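Local coordinates for periplasmic cell division protein (SufI) (Aquifex aeolicus, PDB 6SYY) that binds copper ions and probably acts as a multicopper oxidase, related to the laccases, at residues F274-I277 and L283-T286; L72-G77 and T230-L235. One frame throughout, in Å; residues are numbered along the deposited sequence.

Contact 1: F274-I277 and L283-T286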
# COMPACT_ATOMS: atom_id res chain seq x y z
N PHE A 274 13.07 -4.13 -16.36
CA PHE A 274 13.34 -3.69 -15.00
C PHE A 274 13.12 -4.88 -14.08
O PHE A 274 12.72 -5.96 -14.52
CB PHE A 274 12.47 -2.48 -14.61
CG PHE A 274 11.00 -2.72 -14.72
CD1 PHE A 274 10.24 -2.95 -13.59
CD2 PHE A 274 10.36 -2.68 -15.96
CE1 PHE A 274 8.87 -3.16 -13.68
CE2 PHE A 274 9.00 -2.89 -16.05
CZ PHE A 274 8.25 -3.13 -14.91
N TRP A 275 13.41 -4.69 -12.79
CA TRP A 275 13.43 -5.80 -11.84
C TRP A 275 12.56 -5.50 -10.63
O TRP A 275 12.71 -4.46 -9.99
CB TRP A 275 14.86 -6.08 -11.37
CG TRP A 275 15.76 -6.55 -12.45
CD1 TRP A 275 16.09 -7.84 -12.73
CD2 TRP A 275 16.45 -5.74 -13.40
NE1 TRP A 275 16.95 -7.88 -13.80
CE2 TRP A 275 17.19 -6.60 -14.23
CE3 TRP A 275 16.51 -4.36 -13.64
CZ2 TRP A 275 17.98 -6.14 -15.28
CZ3 TRP A 275 17.30 -3.90 -14.67
CH2 TRP A 275 18.03 -4.79 -15.48
N VAL A 276 11.67 -6.43 -10.31
CA VAL A 276 10.99 -6.41 -9.02
C VAL A 276 11.99 -6.88 -7.97
O VAL A 276 12.57 -7.97 -8.09
CB VAL A 276 9.75 -7.31 -9.03
CG1 VAL A 276 9.10 -7.33 -7.65
CG2 VAL A 276 8.76 -6.83 -10.08
N ILE A 277 12.21 -6.06 -6.95
CA ILE A 277 13.08 -6.46 -5.85
C ILE A 277 12.35 -6.57 -4.52
O ILE A 277 12.88 -7.23 -3.61
CB ILE A 277 14.29 -5.51 -5.72
CG1 ILE A 277 13.82 -4.08 -5.42
CG2 ILE A 277 15.16 -5.57 -6.97
CD1 ILE A 277 14.90 -3.20 -4.81
N LEU A 283 11.92 -7.30 0.90
CA LEU A 283 12.69 -7.71 -0.26
C LEU A 283 12.38 -9.15 -0.65
O LEU A 283 12.15 -10.00 0.21
CB LEU A 283 14.19 -7.56 0.02
CG LEU A 283 14.73 -6.14 0.22
CD1 LEU A 283 16.05 -6.17 0.97
CD2 LEU A 283 14.88 -5.42 -1.12
N LEU A 284 12.38 -9.41 -1.96
CA LEU A 284 12.38 -10.78 -2.45
C LEU A 284 13.75 -11.42 -2.20
O LEU A 284 14.70 -10.77 -1.75
CB LEU A 284 12.05 -10.82 -3.94
CG LEU A 284 10.71 -10.23 -4.35
CD1 LEU A 284 10.51 -10.35 -5.85
CD2 LEU A 284 9.57 -10.91 -3.62
N ASP A 285 13.85 -12.71 -2.51
CA ASP A 285 15.13 -13.39 -2.34
C ASP A 285 16.15 -12.92 -3.38
O ASP A 285 17.31 -12.66 -3.04
CB ASP A 285 14.93 -14.91 -2.41
CG ASP A 285 14.27 -15.36 -3.71
OD1 ASP A 285 13.41 -14.62 -4.23
OD2 ASP A 285 14.63 -16.45 -4.21
N THR A 286 15.73 -12.80 -4.63
CA THR A 286 16.58 -12.36 -5.73
C THR A 286 15.78 -11.39 -6.59
O THR A 286 14.55 -11.39 -6.54
CB THR A 286 17.05 -13.53 -6.60
OG1 THR A 286 15.92 -14.09 -7.28
CG2 THR A 286 17.73 -14.60 -5.77

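Contact 2: L72-G77 and T230-L235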
# COMPACT_ATOMS: atom_id res chain seq x y z
N LEU A 72 -3.63 22.81 -0.54
CA LEU A 72 -2.42 22.46 -1.27
C LEU A 72 -2.53 22.95 -2.71
O LEU A 72 -3.61 22.96 -3.30
CB LEU A 72 -2.18 20.95 -1.26
CG LEU A 72 -1.95 20.32 0.11
CD1 LEU A 72 -1.72 18.82 -0.03
CD2 LEU A 72 -0.78 20.99 0.81
N GLU A 73 -1.39 23.36 -3.27
CA GLU A 73 -1.33 23.81 -4.66
C GLU A 73 -0.88 22.64 -5.53
O GLU A 73 0.28 22.52 -5.92
CB GLU A 73 -0.39 25.00 -4.80
CG GLU A 73 -0.45 25.65 -6.16
CD GLU A 73 0.58 26.74 -6.34
OE1 GLU A 73 1.60 26.72 -5.62
OE2 GLU A 73 0.36 27.61 -7.20
N VAL A 74 -1.84 21.76 -5.83
CA VAL A 74 -1.56 20.60 -6.69
C VAL A 74 -1.46 21.03 -8.14
O VAL A 74 -0.48 20.72 -8.84
CB VAL A 74 -2.65 19.53 -6.49
CG1 VAL A 74 -2.33 18.28 -7.31
CG2 VAL A 74 -2.80 19.19 -5.01
N ILE A 75 -2.47 21.75 -8.62
CA ILE A 75 -2.43 22.41 -9.92
C ILE A 75 -1.93 23.83 -9.70
O ILE A 75 -2.53 24.56 -8.90
CB ILE A 75 -3.81 22.42 -10.58
CG1 ILE A 75 -4.34 20.99 -10.74
CG2 ILE A 75 -3.77 23.15 -11.91
CD1 ILE A 75 -5.84 20.91 -10.87
N PRO A 76 -0.85 24.26 -10.36
CA PRO A 76 -0.31 25.60 -10.11
C PRO A 76 -1.36 26.68 -10.31
O PRO A 76 -2.08 26.69 -11.32
CB PRO A 76 0.84 25.71 -11.12
CG PRO A 76 1.24 24.30 -11.38
CD PRO A 76 -0.03 23.50 -11.32
N GLY A 77 -1.45 27.58 -9.34
CA GLY A 77 -2.42 28.66 -9.38
C GLY A 77 -3.77 28.34 -8.77
O GLY A 77 -4.65 29.21 -8.76
N THR A 230 -7.69 12.11 -13.35
CA THR A 230 -6.35 12.65 -13.45
C THR A 230 -5.39 11.80 -12.64
O THR A 230 -5.66 11.48 -11.48
CB THR A 230 -6.33 14.10 -12.95
OG1 THR A 230 -7.22 14.90 -13.74
CG2 THR A 230 -4.92 14.68 -13.02
N ILE A 231 -4.26 11.43 -13.25
CA ILE A 231 -3.27 10.60 -12.58
C ILE A 231 -2.23 11.48 -11.91
O ILE A 231 -1.74 12.45 -12.50
CB ILE A 231 -2.60 9.63 -13.57
CG1 ILE A 231 -3.67 8.87 -14.34
CG2 ILE A 231 -1.70 8.66 -12.83
CD1 ILE A 231 -4.55 7.99 -13.47
N LEU A 232 -1.89 11.15 -10.66
CA LEU A 232 -0.93 11.91 -9.88
C LEU A 232 0.13 10.96 -9.35
O LEU A 232 -0.14 9.80 -9.04
CB LEU A 232 -1.59 12.64 -8.71
CG LEU A 232 -2.56 13.80 -8.99
CD1 LEU A 232 -3.91 13.30 -9.46
CD2 LEU A 232 -2.72 14.65 -7.75
N VAL A 233 1.36 11.47 -9.26
CA VAL A 233 2.45 10.79 -8.58
C VAL A 233 2.98 11.74 -7.52
O VAL A 233 3.45 12.83 -7.85
CB VAL A 233 3.56 10.36 -9.54
CG1 VAL A 233 4.56 9.48 -8.83
CG2 VAL A 233 2.98 9.65 -10.75
N ASN A 234 2.88 11.33 -6.26
CA ASN A 234 3.27 12.19 -5.14
C ASN A 234 2.54 13.53 -5.21
O ASN A 234 3.13 14.59 -4.98
CB ASN A 234 4.78 12.38 -5.10
CG ASN A 234 5.53 11.07 -5.15
OD1 ASN A 234 4.98 10.03 -4.80
ND2 ASN A 234 6.78 11.12 -5.59
N LEU A 235 1.25 13.47 -5.54
CA LEU A 235 0.41 14.66 -5.71
C LEU A 235 0.94 15.59 -6.80
O LEU A 235 0.80 16.81 -6.70
CB LEU A 235 0.23 15.43 -4.39
CG LEU A 235 -0.79 14.87 -3.41
CD1 LEU A 235 -1.05 15.87 -2.31
CD2 LEU A 235 -2.09 14.50 -4.12

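Contact 1: F274-I277 and L283-T286
Two first torsions bring Val276 and Leu284 together: CG1 of Val276 stands opposite its own backbone N (chi1 177°), and CG of Leu284 is swung beside its own N and trans to its carbonyl carbon (chi1 -58°). As a result Val276 CG1 meets Leu284 CD1 at 3.8 Å, the two side chains crossing obliquely, one branch of each doing the touching. The same CD1 lies 3.9 Å from Val276 O, beside the backbone as well as the valine methyl. Ile277 points its side chain away from the other strand and contributes chiefly its carbonyl. Leu284 N donates to Ile277 O over 2.8 Å; the bond is nearly straight at the hydrogen, but the donor sits 32° out of the carbonyl plane. Leucine carbons lie close beside this acceptor, with a CA-H...O contact from Leu283 CA at 3.4 Å and the methyl Leu283 CD2 at 3.7 Å. The end of Leu283 also makes a looser apolar approach, CD2 to Ile277 CD1 at 4.3 Å.

The strands 270-279 and 282-290 form an antiparallel beta hairpin within the cupredoxin-like fold that multicopper oxidases repeat, and the chain turns a corner at Asp285 and Thr286. Backbone pairing continues beyond it, Val276 with Lys288 and Phe274 with Val290, while strand 300-306 pairs along the other edge of 270-279. Beyond the hairpin, Leu284 also touches Leu475, and its carbonyl accepts a bond from Ser383 OG. The chemistry thus implies a join in which the one hydrogen bond between these two segments is lined by buried leucine carbon and supplemented by the fit between aliphatic branches.

Contact 2: L72-G77 and T230-L235
Leu72 and Leu235 meet methyl to methyl, CD1 against CD1 at 3.8 Å, with the two side chains crossing at about a right angle, so that the contact is made at the branch ends. Val74 and Leu232 also cross at about a right angle: Val74 CG1 touches Leu232 CD2 at 3.7 Å. With CG1 set trans to its backbone N (chi1 -177°), Val74 also presses this methyl against the backbone of the other segment, 3.5 Å from Leu235 O. One methyl is therefore shared between a leucine branch and a carbonyl oxygen. All four of these residues start their side chains toward the opposite segment, and no hydrogen bond passes between the two.

In the fold, 72-77 runs from the end of strand 63-72 into the loop before the antiparallel strand 80-86, and it lies over the end of strand 230-233, which pairs with 200-208 in a different sheet. Consistent with the usual multicopper oxidase architecture, a hairpin loop of the N-terminal cupredoxin-like domain thus packs on the next domain. Met82 of strand 80-86 touches Leu72, Val74 and Leu235, adding a further apolar side chain to the seam.

The loop has its own polar brace: Gly77 N donates to Glu73 OE2 over 2.8 Å, at 173° and so almost straight, using the anti lone pair of that oxygen. On the partner side Asn234 and Leu235 both have a left-handed backbone conformation; the Asn234 amide is hydrogen-bonded to Ile204 N, Pro202 O and Asn50 O, while Leu235 also packs on Gln206 and Lys208.

How the contacts relate
From the N terminus the chain first supplies 72-77, which runs from the end of strand 63-72 into the loop before strand 80-86, and after 152 intervening residues 230-235 comes back to it, so contact 2 closes a long loop that probably takes in most of the first cupredoxin-like domain and the start of the second. Only then does contact 1 open, and it closes after five residues as the hairpin between 270-279 and 282-290. The two loops follow in series, neither nested nor crossed, with centres 30 Å apart. Contact 2 links two sheets, whereas contact 1 joins sequential strands. Strands 230-233 and 270-279 are connected through 200-208, 247-254 and 300-306.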